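Local coordinates for fibronectin type-III domain-containing protein (Caldanaerobacter subterraneus subsp. tengcongensis, PDB 7JGU) that supplies a fibronectin type III-like beta-sandwich domain of a larger bacterial protein, a domain noted for extreme thermal stability, at residues I15-E28 and T51-P63. Residues are numbered along the deposited sequence; the frame is centred on the assembly and turned at random. Where two conformers were deposited one is given.
Sequences IPGNDHTLLLTWSE and TDKLEYYVTNLSP. Unlike the reference sequence in segment 15-28: L23 (reference Arg), T25 (reference Arg).
W26 lies against the backbone of K53, L54 and E55, its indole covering the turn that leads into strand 55-58, where L54 O ends the antiparallel bonding with strand 21-25. Its CG sits between the backbone N and the carbonyl carbon (chi1 54°), which folds the indole back over residues 53-55. From CB outward, CG, CD2 and CE3 lie close to L54 O and CD1 touches L54 CD2. L54 CA sits over the ring at NE1 and CE2, a CH-pi contact 4.0 Å from the centroid of the five-membered ring. Farther out, CZ2 comes 3.2 Å from K53 O and 3.7 Å from T51 CG2, the latter at the ring edge; CZ3 meets E55 CA, and CH2 reaches Y56 CB. L54 O, over the same face, takes two bonds from opposite sides of its plane, from W26 N at 3.1 Å and, in one of two T25 conformers, from T25 OG1 at 2.9 Å. Cut back to an alanine, this position would probably leave a gap beside T51 CG2 and strip the cover from the backbone of K53 to E55.

Within the ladder, L22 and L24 exchange paired backbone bonds with V58 and Y56. L23 and T25 are substitutions for arginines; L23 CD1 sits over the Y57 ring, 3.7 Å from its centroid and 5° off the normal, while I15 CD1 meets the ring's edge 3.6 Å from Y57 CD1. The opposite face turns inward: L24 and W26 reach I37 of strand 34-41 and F69 and L71 of strand 66-75, so the three-stranded sheet, completed by strand 11-15, packs on the four-stranded one.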
ATOM      1  N   ILE A  15      11.969  -1.264  -7.618  1.00 20.63           N
ATOM      2  CA  ILE A  15      12.295  -0.319  -8.682  1.00 22.20           C
ATOM      3  C   ILE A  15      13.732  -0.612  -9.069  1.00 20.55           C
ATOM      4  O   ILE A  15      14.592  -0.713  -8.184  1.00 21.00           O
ATOM      5  CB  ILE A  15      12.131   1.128  -8.184  1.00 27.21           C
ATOM      6  CG1 ILE A  15      10.642   1.414  -7.944  1.00 33.70           C
ATOM      7  CG2 ILE A  15      12.679   2.122  -9.155  1.00 29.21           C
ATOM      8  CD1 ILE A  15      10.365   2.155  -6.675  1.00 35.86           C
ATOM      9  N   PRO A  16      14.042  -0.756 -10.356  1.00 21.62           N
ATOM     10  CA  PRO A  16      15.344  -1.328 -10.739  1.00 21.29           C
ATOM     11  C   PRO A  16      16.518  -0.501 -10.231  1.00 20.85           C
ATOM     12  O   PRO A  16      16.615   0.699 -10.487  1.00 20.89           O
ATOM     13  CB  PRO A  16      15.277  -1.364 -12.270  1.00 24.09           C
ATOM     14  CG  PRO A  16      14.115  -0.470 -12.649  1.00 25.47           C
ATOM     15  CD  PRO A  16      13.161  -0.507 -11.513  1.00 22.51           C
ATOM     16  N   GLY A  17      17.405  -1.156  -9.492  1.00 23.12           N
ATOM     17  CA  GLY A  17      18.625  -0.535  -9.003  1.00 23.37           C
ATOM     18  C   GLY A  17      18.457   0.420  -7.839  1.00 21.75           C
ATOM     19  O   GLY A  17      19.436   1.050  -7.422  1.00 24.87           O
ATOM     20  N   ASN A  18      17.260   0.540  -7.282  1.00 20.00           N
ATOM     21  CA  ASN A  18      16.955   1.500  -6.231  1.00 18.61           C
ATOM     22  C   ASN A  18      16.571   0.730  -4.974  1.00 19.34           C
ATOM     23  O   ASN A  18      15.596  -0.030  -4.977  1.00 21.30           O
ATOM     24  CB  ASN A  18      15.787   2.384  -6.680  1.00 18.87           C
ATOM     25  CG  ASN A  18      15.605   3.597  -5.807  1.00 18.59           C
ATOM     26  OD1 ASN A  18      15.400   3.490  -4.593  1.00 18.84           O
ATOM     27  ND2 ASN A  18      15.648   4.772  -6.415  1.00 20.26           N
ATOM     28  N   ASP A  19      17.331   0.945  -3.900  0.66 19.28           N
ATOM     29  CA  ASP A  19      17.128   0.250  -2.635  0.66 20.86           C
ATOM     30  C   ASP A  19      16.474   1.130  -1.577  0.66 18.15           C
ATOM     31  O   ASP A  19      16.448   0.760  -0.398  0.66 18.82           O
ATOM     32  CB  ASP A  19      18.454  -0.302  -2.108  0.66 27.41           C
ATOM     33  CG  ASP A  19      19.122  -1.256  -3.085  0.66 34.15           C
ATOM     34  OD1 ASP A  19      18.408  -1.938  -3.852  0.66 35.05           O
ATOM     35  OD2 ASP A  19      20.367  -1.324  -3.080  0.66 39.20           O
ATOM     36  N   HIS A  20      15.926   2.277  -1.972  1.00 16.58           N
ATOM     37  CA  HIS A  20      15.323   3.217  -1.041  1.00 16.41           C
ATOM     38  C   HIS A  20      13.855   3.478  -1.339  1.00 15.38           C
ATOM     39  O   HIS A  20      13.251   4.353  -0.714  1.00 16.77           O
ATOM     40  CB  HIS A  20      16.081   4.536  -1.093  1.00 20.85           C
ATOM     41  CG  HIS A  20      17.452   4.449  -0.514  1.00 24.09           C
ATOM     42  ND1 HIS A  20      18.557   4.100  -1.258  1.00 28.28           N
ATOM     43  CD2 HIS A  20      17.893   4.620   0.754  1.00 25.82           C
ATOM     44  CE1 HIS A  20      19.624   4.092  -0.477  1.00 27.57           C
ATOM     45  NE2 HIS A  20      19.249   4.410   0.749  1.00 30.42           N
ATOM     46  N   THR A  21      13.275   2.747  -2.277  1.00 14.30           N
ATOM     47  CA  THR A  21      11.929   3.032  -2.746  1.00 13.78           C
ATOM     48  C   THR A  21      11.266   1.715  -3.075  1.00 13.46           C
ATOM     49  O   THR A  21      11.910   0.787  -3.559  1.00 15.71           O
ATOM     50  CB  THR A  21      11.985   3.860  -4.048  1.00 16.92           C
ATOM     51  OG1 THR A  21      12.919   4.941  -3.913  1.00 20.80           O
ATOM     52  CG2 THR A  21      10.620   4.397  -4.407  1.00 19.39           C
ATOM     53  N   LEU A  22       9.956   1.657  -2.838  1.00 12.48           N
ATOM     54  CA  LEU A  22       9.127   0.547  -3.289  1.00 11.98           C
ATOM     55  C   LEU A  22       7.902   1.108  -3.991  1.00 12.14           C
ATOM     56  O   LEU A  22       7.397   2.171  -3.616  1.00 14.29           O
ATOM     57  CB  LEU A  22       8.684  -0.334  -2.116  1.00 12.68           C
ATOM     58  CG  LEU A  22       9.815  -1.161  -1.492  1.00 14.04           C
ATOM     59  CD1 LEU A  22       9.348  -1.793  -0.179  1.00 15.68           C
ATOM     60  CD2 LEU A  22      10.311  -2.215  -2.463  1.00 15.52           C
ATOM     61  N   LEU A  23       7.423   0.381  -4.997  1.00 11.81           N
ATOM     62  CA  LEU A  23       6.238   0.762  -5.755  1.00 11.26           C
ATOM     63  C   LEU A  23       5.097  -0.148  -5.357  1.00 12.19           C
ATOM     64  O   LEU A  23       5.160  -1.361  -5.552  1.00 14.80           O
ATOM     65  CB  LEU A  23       6.513   0.664  -7.245  1.00 14.12           C
ATOM     66  CG  LEU A  23       5.300   0.944  -8.134  1.00 16.48           C
ATOM     67  CD1 LEU A  23       4.722   2.321  -7.888  1.00 18.23           C
ATOM     68  CD2 LEU A  23       5.694   0.829  -9.591  1.00 19.42           C
ATOM     69  N   LEU A  24       4.097   0.426  -4.747  1.00 10.47           N
ATOM     70  CA  LEU A  24       2.887  -0.309  -4.404  1.00 10.45           C
ATOM     71  C   LEU A  24       1.868  -0.149  -5.520  1.00 10.36           C
ATOM     72  O   LEU A  24       1.686   0.942  -6.046  1.00 10.62           O
ATOM     73  CB  LEU A  24       2.287   0.280  -3.126  1.00 10.37           C
ATOM     74  CG  LEU A  24       2.936  -0.144  -1.816  1.00 12.83           C
ATOM     75  CD1 LEU A  24       4.441   0.062  -1.810  1.00 15.05           C
ATOM     76  CD2 LEU A  24       2.288   0.578  -0.653  1.00 14.38           C
ATOM     77  N   THR A  25       1.185  -1.235  -5.854  0.51 10.74           N
ATOM     78  CA  THR A  25       0.125  -1.156  -6.842  0.51 10.81           C
ATOM     79  C   THR A  25      -0.998  -2.096  -6.444  0.51  8.07           C
ATOM     80  O   THR A  25      -0.801  -3.058  -5.697  0.51  8.38           O
ATOM     81  CB  THR A  25       0.611  -1.482  -8.253  0.51 13.95           C
ATOM     82  OG1 THR A  25      -0.385  -1.060  -9.187  0.51 16.62           O
ATOM     83  CG2 THR A  25       0.824  -2.961  -8.413  0.51 13.97           C
ATOM     84  N   TRP A  26      -2.187  -1.803  -6.946  1.00 10.16           N
ATOM     85  CA  TRP A  26      -3.364  -2.585  -6.602  1.00 10.89           C
ATOM     86  C   TRP A  26      -4.400  -2.410  -7.704  1.00 12.21           C
ATOM     87  O   TRP A  26      -4.296  -1.536  -8.563  1.00 13.52           O
ATOM     88  CB  TRP A  26      -3.939  -2.185  -5.226  1.00 11.05           C
ATOM     89  CG  TRP A  26      -4.208  -0.725  -5.127  1.00 10.48           C
ATOM     90  CD1 TRP A  26      -5.356  -0.075  -5.468  1.00 11.05           C
ATOM     91  CD2 TRP A  26      -3.298   0.293  -4.683  1.00  9.85           C
ATOM     92  NE1 TRP A  26      -5.215   1.256  -5.278  1.00 11.98           N
ATOM     93  CE2 TRP A  26      -3.973   1.520  -4.778  1.00 11.04           C
ATOM     94  CE3 TRP A  26      -1.982   0.278  -4.222  1.00 10.68           C
ATOM     95  CZ2 TRP A  26      -3.388   2.721  -4.445  1.00 12.03           C
ATOM     96  CZ3 TRP A  26      -1.409   1.470  -3.875  1.00 11.56           C
ATOM     97  CH2 TRP A  26      -2.098   2.677  -4.004  1.00 12.01           C
ATOM     98  N   SER A  27      -5.433  -3.235  -7.637  0.66 12.91           N
ATOM     99  CA  SER A  27      -6.448  -3.200  -8.676  0.66 14.85           C
ATOM    100  C   SER A  27      -7.456  -2.080  -8.432  0.66 11.62           C
ATOM    101  O   SER A  27      -7.680  -1.639  -7.312  0.66 12.25           O
ATOM    102  CB  SER A  27      -7.192  -4.527  -8.716  0.66 22.04           C
ATOM    103  OG  SER A  27      -7.949  -4.689  -7.531  0.66 25.33           O
ATOM    104  N   GLU A  28      -8.095  -1.650  -9.514  1.00 12.53           N
ATOM    105  CA  GLU A  28      -9.241  -0.767  -9.395  1.00 13.53           C
ATOM    106  C   GLU A  28     -10.295  -1.491  -8.571  1.00 12.38           C
ATOM    107  O   GLU A  28     -10.502  -2.688  -8.729  1.00 13.49           O
ATOM    108  CB  GLU A  28      -9.776  -0.456 -10.785  1.00 16.14           C
ATOM    109  CG  GLU A  28     -10.798   0.648 -10.790  1.00 20.55           C
ATOM    110  CD  GLU A  28     -11.146   1.135 -12.184  1.00 26.78           C
ATOM    111  OE1 GLU A  28     -12.017   2.010 -12.284  1.00 29.22           O
ATOM    112  OE2 GLU A  28     -10.549   0.648 -13.172  1.00 28.74           O
ATOM    113  N   THR A  51      -4.359   8.184  -1.646  1.00 11.38           N
ATOM    114  CA  THR A  51      -4.284   8.465  -3.072  1.00 13.00           C
ATOM    115  C   THR A  51      -5.565   8.032  -3.747  1.00 12.74           C
ATOM    116  O   THR A  51      -6.239   7.120  -3.282  1.00 13.28           O
ATOM    117  CB  THR A  51      -3.084   7.771  -3.718  1.00 14.60           C
ATOM    118  OG1 THR A  51      -2.986   8.130  -5.102  1.00 17.36           O
ATOM    119  CG2 THR A  51      -3.189   6.292  -3.627  1.00 15.92           C
ATOM    120  N   ASP A  52      -5.865   8.666  -4.866  1.00 13.16           N
ATOM    121  CA  ASP A  52      -6.938   8.224  -5.741  1.00 14.58           C
ATOM    122  C   ASP A  52      -6.413   7.457  -6.944  1.00 14.16           C
ATOM    123  O   ASP A  52      -7.195   7.049  -7.812  1.00 17.67           O
ATOM    124  CB  ASP A  52      -7.855   9.386  -6.154  1.00 18.80           C
ATOM    125  CG  ASP A  52      -7.164  10.437  -6.982  1.00 26.04           C
ATOM    126  OD1 ASP A  52      -5.962  10.334  -7.250  1.00 29.20           O
ATOM    127  OD2 ASP A  52      -7.856  11.402  -7.378  1.00 30.80           O
ATOM    128  N   LYS A  53      -5.112   7.210  -6.989  1.00 13.52           N
ATOM    129  CA  LYS A  53      -4.494   6.427  -8.043  1.00 14.08           C
ATOM    130  C   LYS A  53      -4.456   4.951  -7.647  1.00 13.35           C
ATOM    131  O   LYS A  53      -4.890   4.560  -6.562  1.00 13.85           O
ATOM    132  CB  LYS A  53      -3.083   6.944  -8.307  1.00 15.96           C
ATOM    133  CG  LYS A  53      -2.991   8.413  -8.597  1.00 22.96           C
ATOM    134  CD  LYS A  53      -3.838   8.823  -9.784  1.00 32.03           C
ATOM    135  CE  LYS A  53      -3.564  10.274 -10.178  1.00 38.21           C
ATOM    136  NZ  LYS A  53      -4.159  11.237  -9.209  1.00 42.36           N
ATOM    137  N   LEU A  54      -3.920   4.122  -8.538  1.00 12.12           N
ATOM    138  CA  LEU A  54      -3.775   2.684  -8.331  1.00 11.58           C
ATOM    139  C   LEU A  54      -2.338   2.277  -8.080  1.00 11.62           C
ATOM    140  O   LEU A  54      -2.025   1.084  -8.111  1.00 12.66           O
ATOM    141  CB  LEU A  54      -4.352   1.920  -9.512  1.00 13.60           C
ATOM    142  CG  LEU A  54      -5.801   2.232  -9.849  1.00 14.57           C
ATOM    143  CD1 LEU A  54      -6.263   1.384 -11.039  1.00 16.80           C
ATOM    144  CD2 LEU A  54      -6.693   2.005  -8.657  1.00 13.85           C
ATOM    145  N   GLU A  55      -1.473   3.240  -7.805  1.00 12.27           N
ATOM    146  CA  GLU A  55      -0.103   2.934  -7.446  1.00 13.24           C
ATOM    147  C   GLU A  55       0.442   4.067  -6.598  1.00 12.88           C
ATOM    148  O   GLU A  55      -0.093   5.180  -6.608  1.00 15.54           O
ATOM    149  CB  GLU A  55       0.776   2.743  -8.673  1.00 16.86           C
ATOM    150  CG  GLU A  55       0.976   3.994  -9.503  1.00 22.84           C
ATOM    151  CD  GLU A  55       2.049   3.834 -10.585  1.00 33.65           C
ATOM    152  OE1 GLU A  55       2.404   2.683 -10.927  1.00 36.73           O
ATOM    153  OE2 GLU A  55       2.540   4.869 -11.095  1.00 39.74           O
ATOM    154  N   TYR A  56       1.522   3.775  -5.876  1.00 11.31           N
ATOM    155  CA  TYR A  56       2.127   4.793  -5.022  1.00 11.45           C
ATOM    156  C   TYR A  56       3.571   4.419  -4.743  1.00 11.16           C
ATOM    157  O   TYR A  56       3.846   3.280  -4.373  1.00 11.74           O
ATOM    158  CB  TYR A  56       1.356   4.917  -3.687  1.00 12.99           C
ATOM    159  CG  TYR A  56       1.700   6.176  -2.931  1.00 13.58           C
ATOM    160  CD1 TYR A  56       1.019   7.368  -3.186  1.00 14.85           C
ATOM    161  CD2 TYR A  56       2.707   6.198  -1.985  1.00 15.23           C
ATOM    162  CE1 TYR A  56       1.323   8.531  -2.524  1.00 16.48           C
ATOM    163  CE2 TYR A  56       3.039   7.382  -1.326  1.00 15.00           C
ATOM    164  CZ  TYR A  56       2.342   8.542  -1.609  1.00 15.05           C
ATOM    165  OH  TYR A  56       2.661   9.705  -0.956  1.00 17.28           O
ATOM    166  N   TYR A  57       4.472   5.378  -4.903  1.00 11.54           N
ATOM    167  CA  TYR A  57       5.878   5.180  -4.582  1.00 11.53           C
ATOM    168  C   TYR A  57       6.133   5.551  -3.132  1.00 12.44           C
ATOM    169  O   TYR A  57       5.880   6.684  -2.726  1.00 14.32           O
ATOM    170  CB  TYR A  57       6.753   6.064  -5.466  1.00 13.93           C
ATOM    171  CG  TYR A  57       6.893   5.602  -6.877  1.00 13.41           C
ATOM    172  CD1 TYR A  57       7.881   4.699  -7.238  1.00 16.21           C
ATOM    173  CD2 TYR A  57       6.049   6.074  -7.862  1.00 16.68           C
ATOM    174  CE1 TYR A  57       8.023   4.282  -8.540  1.00 17.22           C
ATOM    175  CE2 TYR A  57       6.178   5.672  -9.163  1.00 17.75           C
ATOM    176  CZ  TYR A  57       7.173   4.772  -9.498  1.00 16.06           C
ATOM    177  OH  TYR A  57       7.319   4.359 -10.795  1.00 19.13           O
ATOM    178  N   VAL A  58       6.578   4.584  -2.341  1.00 12.12           N
ATOM    179  CA  VAL A  58       6.980   4.834  -0.964  1.00 12.67           C
ATOM    180  C   VAL A  58       8.478   5.046  -0.969  1.00 13.77           C
ATOM    181  O   VAL A  58       9.241   4.161  -1.366  1.00 14.69           O
ATOM    182  CB  VAL A  58       6.562   3.692  -0.026  1.00 13.15           C
ATOM    183  CG1 VAL A  58       7.014   3.968   1.392  1.00 14.21           C
ATOM    184  CG2 VAL A  58       5.053   3.482  -0.102  1.00 14.83           C
ATOM    185  N   THR A  59       8.890   6.220  -0.538  1.00 14.77           N
ATOM    186  CA  THR A  59      10.267   6.656  -0.676  1.00 17.52           C
ATOM    187  C   THR A  59      10.938   6.731   0.686  1.00 18.20           C
ATOM    188  O   THR A  59      10.310   6.543   1.732  1.00 19.27           O
ATOM    189  CB  THR A  59      10.320   8.044  -1.324  1.00 21.18           C
ATOM    190  OG1 THR A  59       9.588   8.960  -0.497  1.00 24.33           O
ATOM    191  CG2 THR A  59       9.724   8.022  -2.712  1.00 21.55           C
ATOM    192  N   ASN A  60      12.240   7.005   0.647  1.00 19.46           N
ATOM    193  CA  ASN A  60      13.058   7.185   1.847  1.00 23.55           C
ATOM    194  C   ASN A  60      13.024   5.956   2.749  1.00 21.57           C
ATOM    195  O   ASN A  60      13.030   6.059   3.979  1.00 25.55           O
ATOM    196  CB  ASN A  60      12.680   8.466   2.587  1.00 29.79           C
ATOM    197  CG  ASN A  60      12.944   9.700   1.749  1.00 38.37           C
ATOM    198  OD1 ASN A  60      13.933   9.762   1.017  1.00 43.03           O
ATOM    199  ND2 ASN A  60      12.056  10.678   1.835  1.00 41.98           N
ATOM    200  N   LEU A  61      13.044   4.788   2.130  1.00 17.48           N
ATOM    201  CA  LEU A  61      13.143   3.524   2.838  1.00 16.76           C
ATOM    202  C   LEU A  61      14.603   3.139   3.043  1.00 18.12           C
ATOM    203  O   LEU A  61      15.506   3.666   2.391  1.00 21.01           O
ATOM    204  CB  LEU A  61      12.420   2.430   2.047  1.00 17.02           C
ATOM    205  CG  LEU A  61      10.920   2.674   1.866  1.00 16.90           C
ATOM    206  CD1 LEU A  61      10.330   1.564   1.028  1.00 18.71           C
ATOM    207  CD2 LEU A  61      10.201   2.794   3.193  1.00 19.06           C
ATOM    208  N   SER A  62      14.820   2.213   3.961  1.00 20.50           N
ATOM    209  CA  SER A  62      16.165   1.718   4.233  1.00 22.41           C
ATOM    210  C   SER A  62      16.479   0.512   3.355  1.00 19.96           C
ATOM    211  O   SER A  62      15.599  -0.315   3.098  1.00 19.96           O
ATOM    212  CB  SER A  62      16.273   1.296   5.691  1.00 24.76           C
ATOM    213  OG  SER A  62      16.166   2.422   6.547  1.00 29.50           O
ATOM    214  N   PRO A  63      17.719   0.377   2.884  1.00 21.46           N
ATOM    215  CA  PRO A  63      18.092  -0.820   2.124  1.00 20.65           C
ATOM    216  C   PRO A  63      18.009  -2.085   2.971  1.00 19.44           C
ATOM    217  O   PRO A  63      18.039  -2.066   4.210  1.00 20.61           O
ATOM    218  CB  PRO A  63      19.547  -0.553   1.703  1.00 23.09           C
ATOM    219  CG  PRO A  63      19.710   0.926   1.775  1.00 27.10           C
ATOM    220  CD  PRO A  63      18.778   1.402   2.864  1.00 25.02           C
TER
HETATM  221  O   HOH W   1      13.436   7.114  -2.252  1.00 27.04           O